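Local coordinates for protein tyrosine--tRNA ligase, mitochondrial (Emericella nidulans, PDB 5IHX) that probably attaches L-tyrosine to mitochondrial tRNA(Tyr) at the expense of ATP, as a class I aminoacyl-tRNA synthetase, and is seen here holding tyrosine, at residues A355-A360 with M378-L383; K20-F25 with W96-T101; F87-W92 with V235-S240. All coordinates share one frame; numbering follows the deposited sequence.

In the fold
Contact 3 lies within the Rossmann-type catalytic domain, contact 2 joins the N-terminal helix 16-30 to the outside of that domain, and contact 1 lies in the helical region near the end of the modelled chain. Helix 84-95 and strand 100-104 follow each other in the chain and tie contacts 2 and 3 together: the centres of these two contacts are about 16 Å apart, and V100 CG1 lies 3.5 Å from L90 O. Contact 3 is at the heart of the chain, with the side chain of V237 about 9 Å from the bound tyrosine and the adjacent Q236 touching it. Contact 1 stands apart, its centre about 28 Å from that of contact 3 and about 36 Å from that of contact 2.

Contact 1: A355-A360 with M378-L383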
ATOM      1  N   ALA A 355      26.407 -31.068 -31.078  1.00 27.34           N
ATOM      2  CA  ALA A 355      26.178 -29.784 -30.433  1.00 29.42           C
ATOM      3  C   ALA A 355      25.132 -29.918 -29.328  1.00 28.55           C
ATOM      4  O   ALA A 355      25.294 -29.369 -28.239  1.00 25.18           O
ATOM      5  CB  ALA A 355      25.740 -28.749 -31.454  1.00 27.21           C
ATOM      6  N   GLN A 356      24.070 -30.665 -29.604  1.00 28.52           N
ATOM      7  CA  GLN A 356      22.996 -30.844 -28.636  1.00 28.04           C
ATOM      8  C   GLN A 356      23.457 -31.629 -27.410  1.00 38.25           C
ATOM      9  O   GLN A 356      23.053 -31.324 -26.285  1.00 26.47           O
ATOM     10  CB  GLN A 356      21.805 -31.555 -29.285  1.00 30.70           C
ATOM     11  CG  GLN A 356      20.920 -30.668 -30.150  1.00 31.94           C
ATOM     12  CD  GLN A 356      21.370 -30.595 -31.598  1.00 26.49           C
ATOM     13  OE1 GLN A 356      22.424 -31.109 -31.962  1.00 28.10           O
ATOM     14  NE2 GLN A 356      20.557 -29.959 -32.435  1.00 29.34           N
ATOM     15  N   HIS A 357      24.305 -32.633 -27.626  1.00 26.64           N
ATOM     16  CA  HIS A 357      24.822 -33.446 -26.527  1.00 23.29           C
ATOM     17  C   HIS A 357      25.764 -32.644 -25.636  1.00 24.03           C
ATOM     18  O   HIS A 357      25.738 -32.781 -24.416  1.00 28.13           O
ATOM     19  CB  HIS A 357      25.538 -34.690 -27.063  1.00 31.83           C
ATOM     20  CG  HIS A 357      24.616 -35.814 -27.413  1.00 27.69           C
ATOM     21  ND1 HIS A 357      23.896 -36.510 -26.462  1.00 34.25           N
ATOM     22  CD2 HIS A 357      24.289 -36.368 -28.604  1.00 30.24           C
ATOM     23  CE1 HIS A 357      23.167 -37.435 -27.053  1.00 30.21           C
ATOM     24  NE2 HIS A 357      23.389 -37.373 -28.357  1.00 33.14           N
ATOM     25  N   ALA A 358      26.598 -31.809 -26.248  1.00 23.80           N
ATOM     26  CA  ALA A 358      27.495 -30.944 -25.491  1.00 24.27           C
ATOM     27  C   ALA A 358      26.687 -29.952 -24.654  1.00 26.42           C
ATOM     28  O   ALA A 358      27.039 -29.660 -23.512  1.00 27.49           O
ATOM     29  CB  ALA A 358      28.440 -30.209 -26.423  1.00 25.63           C
ATOM     30  N   LEU A 359      25.601 -29.448 -25.230  1.00 30.17           N
ATOM     31  CA  LEU A 359      24.722 -28.510 -24.539  1.00 27.38           C
ATOM     32  C   LEU A 359      24.041 -29.185 -23.356  1.00 27.65           C
ATOM     33  O   LEU A 359      24.013 -28.645 -22.250  1.00 26.65           O
ATOM     34  CB  LEU A 359      23.667 -27.959 -25.500  1.00 23.75           C
ATOM     35  CG  LEU A 359      22.486 -27.200 -24.882  1.00 21.99           C
ATOM     36  CD1 LEU A 359      22.952 -25.933 -24.190  1.00 23.32           C
ATOM     37  CD2 LEU A 359      21.438 -26.889 -25.941  1.00 30.28           C
ATOM     38  N   ALA A 360      23.488 -30.368 -23.603  1.00 26.92           N
ATOM     39  CA  ALA A 360      22.780 -31.117 -22.574  1.00 22.22           C
ATOM     40  C   ALA A 360      23.709 -31.488 -21.426  1.00 27.94           C
ATOM     41  O   ALA A 360      23.343 -31.376 -20.258  1.00 21.58           O
ATOM     42  CB  ALA A 360      22.152 -32.368 -23.172  1.00 25.95           C
ATOM     43  N   MET A 378      25.842 -41.204 -20.826  1.00 41.11           N
ATOM     44  CA  MET A 378      26.217 -42.563 -21.195  1.00 48.88           C
ATOM     45  C   MET A 378      24.968 -43.393 -21.479  1.00 50.18           C
ATOM     46  O   MET A 378      24.903 -44.111 -22.477  1.00 53.78           O
ATOM     47  CB  MET A 378      27.049 -43.215 -20.089  1.00 63.86           C
ATOM     48  CG  MET A 378      28.422 -42.581 -19.892  1.00 92.99           C
ATOM     49  SD  MET A 378      29.506 -42.720 -21.326  1.00187.83           S
ATOM     50  CE  MET A 378      29.808 -44.484 -21.358  1.00105.94           C
ATOM     51  N   GLN A 379      23.979 -43.292 -20.597  1.00 44.50           N
ATOM     52  CA  GLN A 379      22.738 -44.040 -20.757  1.00 46.05           C
ATOM     53  C   GLN A 379      21.971 -43.598 -22.002  1.00 52.60           C
ATOM     54  O   GLN A 379      21.297 -44.405 -22.637  1.00 53.84           O
ATOM     55  CB  GLN A 379      21.851 -43.884 -19.519  1.00 44.79           C
ATOM     56  CG  GLN A 379      21.372 -45.209 -18.939  1.00 58.00           C
ATOM     57  N   HIS A 380      22.081 -42.318 -22.352  1.00 40.09           N
ATOM     58  CA  HIS A 380      21.364 -41.784 -23.508  1.00 42.53           C
ATOM     59  C   HIS A 380      21.973 -42.281 -24.812  1.00 47.82           C
ATOM     60  O   HIS A 380      21.257 -42.575 -25.770  1.00 49.17           O
ATOM     61  CB  HIS A 380      21.368 -40.253 -23.494  1.00 37.06           C
ATOM     62  CG  HIS A 380      20.343 -39.643 -24.392  1.00 48.72           C
ATOM     63  ND1 HIS A 380      20.505 -39.537 -25.753  1.00 59.36           N
ATOM     64  CD2 HIS A 380      19.127 -39.092 -24.118  1.00 62.11           C
ATOM     65  CE1 HIS A 380      19.443 -38.959 -26.287  1.00 56.03           C
ATOM     66  NE2 HIS A 380      18.595 -38.681 -25.307  1.00 77.78           N
ATOM     67  N   ARG A 381      23.299 -42.374 -24.843  1.00 51.70           N
ATOM     68  CA  ARG A 381      24.001 -42.857 -26.024  1.00 57.61           C
ATOM     69  C   ARG A 381      23.772 -44.357 -26.199  1.00 63.82           C
ATOM     70  O   ARG A 381      23.529 -44.831 -27.309  1.00 60.76           O
ATOM     71  CB  ARG A 381      25.497 -42.541 -25.927  1.00 50.43           C
ATOM     72  CG  ARG A 381      25.851 -41.118 -26.353  1.00 66.87           C
ATOM     73  CD  ARG A 381      27.348 -40.853 -26.279  1.00 75.37           C
ATOM     74  NE  ARG A 381      27.686 -39.891 -25.232  1.00 82.08           N
ATOM     75  CZ  ARG A 381      27.814 -38.579 -25.420  1.00 76.77           C
ATOM     76  NH1 ARG A 381      27.636 -38.044 -26.624  1.00 70.78           N
ATOM     77  NH2 ARG A 381      28.126 -37.794 -24.397  1.00 82.19           N
ATOM     78  N   GLN A 382      23.862 -45.101 -25.101  1.00 55.07           N
ATOM     79  CA  GLN A 382      23.609 -46.541 -25.121  1.00 54.79           C
ATOM     80  C   GLN A 382      22.186 -46.892 -25.565  1.00 58.38           C
ATOM     81  O   GLN A 382      21.953 -47.971 -26.108  1.00 53.44           O
ATOM     82  CB  GLN A 382      23.874 -47.141 -23.739  1.00 57.75           C
ATOM     83  CG  GLN A 382      25.319 -47.025 -23.282  1.00 64.45           C
ATOM     84  N   LEU A 383      21.240 -45.979 -25.345  1.00 64.38           N
ATOM     85  CA  LEU A 383      19.834 -46.240 -25.654  1.00 55.76           C
ATOM     86  C   LEU A 383      19.445 -45.732 -27.036  1.00 62.96           C
ATOM     87  O   LEU A 383      18.746 -46.422 -27.781  1.00 79.00           O
ATOM     88  CB  LEU A 383      18.926 -45.596 -24.604  1.00 51.76           C
ATOM     89  CG  LEU A 383      18.392 -46.528 -23.513  1.00 64.15           C
TER
HETATM   90  O   HOH W   1      27.236 -35.563 -23.825  1.00 43.26           O
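H357 is the one residue of 355-360 that meets 378-383, and it touches both H380 and R381. The pair joins two consecutive helices, 354-368 and 370-383, at the surface of the helical region that follows the Rossmann-type domain of this synthetase. With CG anti to the carbonyl carbon (chi1 -82°), the H357 imidazole stands out toward the second helix. Its CE1 lies 3.6 Å from H380 ND1, which arrives in the plane of the H357 ring, at its edge; the two rings are set obliquely, planes at 76° and centroids 5.5 Å apart. R381 comes from another direction: its chain bends at chi3 and sets NH1 over one face of H357, 3.8 Å from CG and toward the rim, with the guanidinium tilted 37° from the ring. A water lies between the two backbones' sides, donating to H357 O over 3.2 Å and making a weak link to R381 NH2. Further along, the inner side of the turn packs on other helices, A358 on I342 of helix 336-348 and A360 on V317 and Y313 of helix 309-317. The same Y313 holds the H357 ring, its OH hydrogen-bonded to H357 ND1.

Contact 2: K20-F25 with W96-T101; sequences KEWAQF and WGLPVT
The Schellman turn that closes helix 84-95, within the beta-alpha-beta crossover from strand 68-72 to strand 100-104, is where W22 of the N-terminal helix 16-30 docks, against W96 and L98. CG of W22 is anti to the backbone N (chi1 -156°), which carries the indole off the helix so that its six-membered ring leads. CZ3 at the rim comes 3.7 Å from W96 O, and that carbonyl oxygen lies at the ring edge, in the indole plane; no hydrogen bond is made. The neighbouring corner of the ring presses on L98: CH2 is 3.6 Å from L98 CD2, and CZ2 is 3.7 Å from the same methyl, the two side chains crossing at about a right angle. Between these two contacts the chain turns at G97, whose positive phi of 89° belongs to the Schellman motif and suits a residue with no side chain. The indole of W96 meets F37 edge-to-face. R65 links the two sides: NH2 forms a salt bridge with E21 OE1, NH1 hydrogen-bonds G97 O, and the side chain packs on both W22 and L98. W22 NE1, on the five-membered ring, has a weak hydrogen bond to F61 O. The result is a helix N-terminal to the nucleotide-binding core, packed through W22, with R65 as a second link, onto a helix-to-strand turn of the Rossmann fold.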
ATOM      1  N   LYS A  20      41.655  -1.078  -7.938  1.00 55.92           N
ATOM      2  CA  LYS A  20      42.791  -0.909  -8.838  1.00 58.44           C
ATOM      3  C   LYS A  20      42.698  -1.877 -10.010  1.00 50.29           C
ATOM      4  O   LYS A  20      42.935  -1.501 -11.158  1.00 57.39           O
ATOM      5  CB  LYS A  20      44.110  -1.116  -8.089  1.00 59.57           C
ATOM      6  CG  LYS A  20      44.422  -0.028  -7.075  1.00 73.52           C
ATOM      7  N   GLU A  21      42.354  -3.126  -9.708  1.00 44.94           N
ATOM      8  CA  GLU A  21      42.220  -4.161 -10.727  1.00 45.54           C
ATOM      9  C   GLU A  21      41.153  -3.795 -11.757  1.00 40.94           C
ATOM     10  O   GLU A  21      41.359  -3.966 -12.957  1.00 40.22           O
ATOM     11  CB  GLU A  21      41.875  -5.503 -10.079  1.00 49.80           C
ATOM     12  CG  GLU A  21      41.782  -6.669 -11.056  1.00 58.63           C
ATOM     13  CD  GLU A  21      41.201  -7.921 -10.422  1.00 59.69           C
ATOM     14  OE1 GLU A  21      40.120  -7.834  -9.800  1.00 50.88           O
ATOM     15  OE2 GLU A  21      41.827  -8.996 -10.545  1.00 70.22           O
ATOM     16  N   TRP A  22      40.016  -3.292 -11.286  1.00 40.66           N
ATOM     17  CA  TRP A  22      38.917  -2.946 -12.178  1.00 46.55           C
ATOM     18  C   TRP A  22      39.283  -1.746 -13.046  1.00 47.25           C
ATOM     19  O   TRP A  22      38.849  -1.644 -14.195  1.00 38.98           O
ATOM     20  CB  TRP A  22      37.648  -2.649 -11.376  1.00 36.83           C
ATOM     21  CG  TRP A  22      36.388  -2.853 -12.162  1.00 33.63           C
ATOM     22  CD1 TRP A  22      35.610  -1.891 -12.733  1.00 34.08           C
ATOM     23  CD2 TRP A  22      35.762  -4.106 -12.462  1.00 36.04           C
ATOM     24  NE1 TRP A  22      34.537  -2.466 -13.372  1.00 29.47           N
ATOM     25  CE2 TRP A  22      34.608  -3.825 -13.219  1.00 28.53           C
ATOM     26  CE3 TRP A  22      36.066  -5.439 -12.164  1.00 36.55           C
ATOM     27  CZ2 TRP A  22      33.757  -4.828 -13.682  1.00 30.27           C
ATOM     28  CZ3 TRP A  22      35.222  -6.432 -12.626  1.00 36.17           C
ATOM     29  CH2 TRP A  22      34.080  -6.121 -13.376  1.00 33.03           C
ATOM     30  N   ALA A  23      40.088  -0.843 -12.492  1.00 43.45           N
ATOM     31  CA  ALA A  23      40.550   0.326 -13.229  1.00 35.16           C
ATOM     32  C   ALA A  23      41.487  -0.109 -14.347  1.00 33.44           C
ATOM     33  O   ALA A  23      41.437   0.423 -15.457  1.00 41.87           O
ATOM     34  CB  ALA A  23      41.243   1.310 -12.302  1.00 37.82           C
ATOM     35  N   GLN A  24      42.350  -1.073 -14.042  1.00 35.11           N
ATOM     36  CA  GLN A  24      43.253  -1.631 -15.038  1.00 36.07           C
ATOM     37  C   GLN A  24      42.446  -2.270 -16.166  1.00 40.80           C
ATOM     38  O   GLN A  24      42.721  -2.030 -17.341  1.00 42.64           O
ATOM     39  CB  GLN A  24      44.199  -2.652 -14.396  1.00 47.94           C
ATOM     40  CG  GLN A  24      45.128  -3.362 -15.377  1.00 72.69           C
ATOM     41  CD  GLN A  24      46.017  -2.406 -16.150  1.00 82.06           C
ATOM     42  OE1 GLN A  24      46.228  -1.264 -15.741  1.00 83.21           O
ATOM     43  NE2 GLN A  24      46.545  -2.871 -17.278  1.00 82.93           N
ATOM     44  N   PHE A  25      41.462  -3.092 -15.804  1.00 35.27           N
ATOM     45  CA  PHE A  25      40.577  -3.703 -16.792  1.00 33.96           C
ATOM     46  C   PHE A  25      39.908  -2.643 -17.668  1.00 34.05           C
ATOM     47  O   PHE A  25      39.777  -2.823 -18.878  1.00 31.66           O
ATOM     48  CB  PHE A  25      39.496  -4.560 -16.120  1.00 43.01           C
ATOM     49  CG  PHE A  25      40.019  -5.795 -15.425  1.00 44.41           C
ATOM     50  CD1 PHE A  25      41.296  -6.273 -15.670  1.00 48.88           C
ATOM     51  CD2 PHE A  25      39.206  -6.498 -14.549  1.00 46.92           C
ATOM     52  CE1 PHE A  25      41.760  -7.415 -15.034  1.00 48.67           C
ATOM     53  CE2 PHE A  25      39.663  -7.638 -13.912  1.00 39.72           C
ATOM     54  CZ  PHE A  25      40.940  -8.099 -14.158  1.00 36.98           C
ATOM     55  N   TRP A  96      32.900 -13.175 -12.824  1.00 31.15           N
ATOM     56  CA  TRP A  96      33.595 -11.970 -13.276  1.00 31.15           C
ATOM     57  C   TRP A  96      34.013 -11.072 -12.111  1.00 34.15           C
ATOM     58  O   TRP A  96      34.716 -10.080 -12.306  1.00 30.14           O
ATOM     59  CB  TRP A  96      32.718 -11.177 -14.249  1.00 34.13           C
ATOM     60  CG  TRP A  96      32.968 -11.545 -15.677  1.00 40.30           C
ATOM     61  CD1 TRP A  96      32.860 -12.785 -16.234  1.00 48.08           C
ATOM     62  CD2 TRP A  96      33.381 -10.666 -16.727  1.00 33.36           C
ATOM     63  NE1 TRP A  96      33.179 -12.733 -17.570  1.00 34.21           N
ATOM     64  CE2 TRP A  96      33.500 -11.442 -17.898  1.00 39.72           C
ATOM     65  CE3 TRP A  96      33.659  -9.298 -16.794  1.00 36.98           C
ATOM     66  CZ2 TRP A  96      33.887 -10.896 -19.118  1.00 39.38           C
ATOM     67  CZ3 TRP A  96      34.039  -8.759 -18.006  1.00 44.00           C
ATOM     68  CH2 TRP A  96      34.149  -9.556 -19.152  1.00 48.31           C
ATOM     69  N   GLY A  97      33.585 -11.421 -10.903  1.00 31.60           N
ATOM     70  CA  GLY A  97      33.962 -10.673  -9.715  1.00 31.90           C
ATOM     71  C   GLY A  97      33.014  -9.531  -9.392  1.00 38.56           C
ATOM     72  O   GLY A  97      33.332  -8.667  -8.574  1.00 32.42           O
ATOM     73  N   LEU A  98      31.853  -9.523 -10.040  1.00 26.67           N
ATOM     74  CA  LEU A  98      30.810  -8.554  -9.729  1.00 24.71           C
ATOM     75  C   LEU A  98      29.951  -9.083  -8.588  1.00 27.92           C
ATOM     76  O   LEU A  98      29.648 -10.275  -8.551  1.00 28.95           O
ATOM     77  CB  LEU A  98      29.941  -8.276 -10.957  1.00 31.00           C
ATOM     78  CG  LEU A  98      30.624  -7.575 -12.131  1.00 33.34           C
ATOM     79  CD1 LEU A  98      29.811  -7.746 -13.398  1.00 32.56           C
ATOM     80  CD2 LEU A  98      30.817  -6.099 -11.819  1.00 33.39           C
ATOM     81  N   PRO A  99      29.560  -8.206  -7.647  1.00 28.12           N
ATOM     82  CA  PRO A  99      28.675  -8.688  -6.580  1.00 28.86           C
ATOM     83  C   PRO A  99      27.259  -8.913  -7.098  1.00 32.16           C
ATOM     84  O   PRO A  99      26.636  -7.979  -7.593  1.00 34.75           O
ATOM     85  CB  PRO A  99      28.715  -7.563  -5.541  1.00 29.41           C
ATOM     86  CG  PRO A  99      29.117  -6.339  -6.288  1.00 26.45           C
ATOM     87  CD  PRO A  99      29.854  -6.766  -7.531  1.00 27.93           C
ATOM     88  N   VAL A 100      26.762 -10.139  -6.984  1.00 28.13           N
ATOM     89  CA  VAL A 100      25.458 -10.489  -7.533  1.00 26.56           C
ATOM     90  C   VAL A 100      24.487 -10.847  -6.424  1.00 26.19           C
ATOM     91  O   VAL A 100      24.888 -11.371  -5.382  1.00 26.76           O
ATOM     92  CB  VAL A 100      25.564 -11.667  -8.527  1.00 28.23           C
ATOM     93  CG1 VAL A 100      26.549 -11.334  -9.633  1.00 23.51           C
ATOM     94  CG2 VAL A 100      25.974 -12.952  -7.810  1.00 24.13           C
ATOM     95  N   THR A 101      23.210 -10.553  -6.648  1.00 26.93           N
ATOM     96  CA  THR A 101      22.185 -10.839  -5.654  1.00 24.05           C
ATOM     97  C   THR A 101      21.022 -11.581  -6.286  1.00 22.81           C
ATOM     98  O   THR A 101      20.474 -11.151  -7.301  1.00 26.69           O
ATOM     99  CB  THR A 101      21.665  -9.547  -4.988  1.00 31.82           C
ATOM    100  OG1 THR A 101      22.746  -8.875  -4.330  1.00 29.66           O
ATOM    101  CG2 THR A 101      20.571  -9.858  -3.969  1.00 30.96           C
TER

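Contact 3: F87-W92 with V235-S240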
ATOM      1  N   PHE A  87      19.581 -15.750 -14.487  1.00 22.19           N
ATOM      2  CA  PHE A  87      20.514 -16.317 -13.519  1.00 23.60           C
ATOM      3  C   PHE A  87      21.817 -16.754 -14.186  1.00 24.11           C
ATOM      4  O   PHE A  87      22.856 -16.831 -13.529  1.00 28.41           O
ATOM      5  CB  PHE A  87      19.861 -17.472 -12.761  1.00 32.21           C
ATOM      6  CG  PHE A  87      18.693 -17.040 -11.919  1.00 41.02           C
ATOM      7  CD1 PHE A  87      18.875 -16.141 -10.882  1.00 46.22           C
ATOM      8  CD2 PHE A  87      17.422 -17.533 -12.152  1.00 62.32           C
ATOM      9  CE1 PHE A  87      17.812 -15.728 -10.104  1.00 54.21           C
ATOM     10  CE2 PHE A  87      16.353 -17.127 -11.372  1.00 65.89           C
ATOM     11  CZ  PHE A  87      16.551 -16.226 -10.345  1.00 58.87           C
ATOM     12  N   MET A  88      21.770 -17.031 -15.486  1.00 23.17           N
ATOM     13  CA  MET A  88      22.996 -17.244 -16.247  1.00 23.87           C
ATOM     14  C   MET A  88      23.791 -15.938 -16.274  1.00 28.72           C
ATOM     15  O   MET A  88      25.021 -15.948 -16.217  1.00 29.09           O
ATOM     16  CB  MET A  88      22.697 -17.720 -17.671  1.00 27.79           C
ATOM     17  CG  MET A  88      22.064 -19.104 -17.761  1.00 29.17           C
ATOM     18  SD  MET A  88      23.035 -20.419 -16.996  1.00 34.26           S
ATOM     19  CE  MET A  88      24.609 -20.234 -17.829  1.00 27.39           C
ATOM     20  N   VAL A  89      23.083 -14.814 -16.368  1.00 22.83           N
ATOM     21  CA  VAL A  89      23.728 -13.501 -16.313  1.00 24.87           C
ATOM     22  C   VAL A  89      24.410 -13.287 -14.963  1.00 24.44           C
ATOM     23  O   VAL A  89      25.541 -12.803 -14.906  1.00 21.97           O
ATOM     24  CB  VAL A  89      22.713 -12.362 -16.573  1.00 29.82           C
ATOM     25  CG1 VAL A  89      23.317 -10.997 -16.251  1.00 27.83           C
ATOM     26  CG2 VAL A  89      22.240 -12.394 -18.017  1.00 31.60           C
ATOM     27  N   LEU A  90      23.725 -13.648 -13.880  1.00 20.46           N
ATOM     28  CA  LEU A  90      24.295 -13.501 -12.545  1.00 26.09           C
ATOM     29  C   LEU A  90      25.466 -14.461 -12.345  1.00 23.23           C
ATOM     30  O   LEU A  90      26.439 -14.133 -11.665  1.00 21.54           O
ATOM     31  CB  LEU A  90      23.238 -13.742 -11.462  1.00 26.20           C
ATOM     32  CG  LEU A  90      22.050 -12.779 -11.379  1.00 28.87           C
ATOM     33  CD1 LEU A  90      21.211 -13.099 -10.149  1.00 30.94           C
ATOM     34  CD2 LEU A  90      22.495 -11.322 -11.363  1.00 30.21           C
ATOM     35  N   ALA A  91      25.369 -15.646 -12.939  1.00 24.04           N
ATOM     36  CA  ALA A  91      26.452 -16.618 -12.876  1.00 26.95           C
ATOM     37  C   ALA A  91      27.714 -16.030 -13.493  1.00 27.96           C
ATOM     38  O   ALA A  91      28.798 -16.111 -12.916  1.00 29.11           O
ATOM     39  CB  ALA A  91      26.061 -17.904 -13.584  1.00 23.06           C
ATOM     40  N   TRP A  92      27.565 -15.435 -14.671  1.00 23.62           N
ATOM     41  CA  TRP A  92      28.680 -14.767 -15.328  1.00 25.62           C
ATOM     42  C   TRP A  92      29.205 -13.630 -14.464  1.00 24.74           C
ATOM     43  O   TRP A  92      30.415 -13.484 -14.280  1.00 24.48           O
ATOM     44  CB  TRP A  92      28.260 -14.238 -16.698  1.00 25.99           C
ATOM     45  CG  TRP A  92      28.313 -15.269 -17.778  1.00 24.68           C
ATOM     46  CD1 TRP A  92      27.273 -15.720 -18.537  1.00 21.03           C
ATOM     47  CD2 TRP A  92      29.472 -15.983 -18.222  1.00 24.44           C
ATOM     48  NE1 TRP A  92      27.715 -16.664 -19.431  1.00 25.64           N
ATOM     49  CE2 TRP A  92      29.063 -16.842 -19.259  1.00 22.25           C
ATOM     50  CE3 TRP A  92      30.820 -15.970 -17.851  1.00 24.65           C
ATOM     51  CZ2 TRP A  92      29.949 -17.686 -19.924  1.00 25.65           C
ATOM     52  CZ3 TRP A  92      31.700 -16.807 -18.511  1.00 24.06           C
ATOM     53  CH2 TRP A  92      31.260 -17.654 -19.535  1.00 22.69           C
ATOM     54  N   VAL A 235      22.339  -2.239 -10.844  1.00 28.62           N
ATOM     55  CA  VAL A 235      21.763  -2.855 -12.040  1.00 23.73           C
ATOM     56  C   VAL A 235      20.764  -3.967 -11.717  1.00 25.98           C
ATOM     57  O   VAL A 235      20.949  -4.720 -10.763  1.00 29.36           O
ATOM     58  CB  VAL A 235      22.870  -3.439 -12.953  1.00 28.36           C
ATOM     59  CG1 VAL A 235      22.278  -3.960 -14.258  1.00 30.38           C
ATOM     60  CG2 VAL A 235      23.938  -2.390 -13.237  1.00 34.30           C
ATOM     61  N   GLN A 236      19.694  -4.049 -12.508  1.00 20.88           N
ATOM     62  CA  GLN A 236      18.756  -5.165 -12.420  1.00 29.10           C
ATOM     63  C   GLN A 236      18.641  -5.870 -13.765  1.00 29.91           C
ATOM     64  O   GLN A 236      18.579  -5.219 -14.808  1.00 26.95           O
ATOM     65  CB  GLN A 236      17.369  -4.700 -11.971  1.00 30.08           C
ATOM     66  CG  GLN A 236      16.341  -5.837 -11.930  1.00 27.87           C
ATOM     67  CD  GLN A 236      14.950  -5.412 -11.469  1.00 34.96           C
ATOM     68  OE1 GLN A 236      14.031  -6.230 -11.427  1.00 38.46           O
ATOM     69  NE2 GLN A 236      14.792  -4.140 -11.119  1.00 33.92           N
ATOM     70  N   VAL A 237      18.611  -7.200 -13.727  1.00 25.72           N
ATOM     71  CA  VAL A 237      18.341  -8.006 -14.912  1.00 22.34           C
ATOM     72  C   VAL A 237      17.095  -8.860 -14.689  1.00 25.95           C
ATOM     73  O   VAL A 237      16.861  -9.361 -13.592  1.00 27.01           O
ATOM     74  CB  VAL A 237      19.546  -8.909 -15.273  1.00 29.89           C
ATOM     75  CG1 VAL A 237      19.906  -9.823 -14.113  1.00 33.43           C
ATOM     76  CG2 VAL A 237      19.248  -9.729 -16.526  1.00 33.13           C
ATOM     77  N   GLY A 238      16.292  -9.012 -15.738  1.00 27.76           N
ATOM     78  CA  GLY A 238      15.085  -9.814 -15.664  1.00 26.28           C
ATOM     79  C   GLY A 238      14.749 -10.459 -16.992  1.00 27.42           C
ATOM     80  O   GLY A 238      15.457 -10.268 -17.979  1.00 23.61           O
ATOM     81  N   GLY A 239      13.676 -11.243 -17.013  1.00 24.89           N
ATOM     82  CA  GLY A 239      13.197 -11.839 -18.246  1.00 30.00           C
ATOM     83  C   GLY A 239      12.695 -10.777 -19.209  1.00 30.18           C
ATOM     84  O   GLY A 239      12.525  -9.618 -18.831  1.00 35.16           O
ATOM     85  N   SER A 240      12.464 -11.173 -20.456  1.00 33.05           N
ATOM     86  CA  SER A 240      12.005 -10.255 -21.498  1.00 44.30           C
ATOM     87  C   SER A 240      10.744  -9.478 -21.112  1.00 32.50           C
ATOM     88  O   SER A 240      10.617  -8.295 -21.427  1.00 48.71           O
ATOM     89  CB  SER A 240      11.748 -11.026 -22.792  1.00 54.50           C
ATOM     90  OG  SER A 240      10.901 -12.135 -22.551  1.00 61.38           O
TER
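V237 pushes its CG1 methyl into the angle between V89 and L90, meeting both from strand 235-238. The approach to V89 is tip to tip, CG1 to CG1 at 4.2 Å, whereas L90 slides past in the opposite direction and brings its CD2 to 4.1 Å from V237 CG1. CG1 is the V237 methyl nearest both residues, sitting between the backbone N and the carbonyl carbon (chi1 58°). CG2 of V237 also lies against V89, 4.3 Å from V89 CG1 and equally far from V89 CG2, so both methyls of V89 face the strand valine. No polar atom takes part, and all three residues are buried; the interface is plain van der Waals packing. The sheet completes the surroundings: V237 also packs on A70 of strand 68-72 and F279 of strand 277-280, L90 shares A70, and V89 shares F279. Next to V237 in the strand, Q236 points away from the helix; its extended side chain bonds through OE1 to Q221 NE2, and the residue touches the bound tyrosine. One short strand thus gives a valine to the hydrophobic core and a glutamine to the substrate pocket, with helix 84-95 lying on the central parallel strands as in the Rossmann-type catalytic domain of class I synthetases.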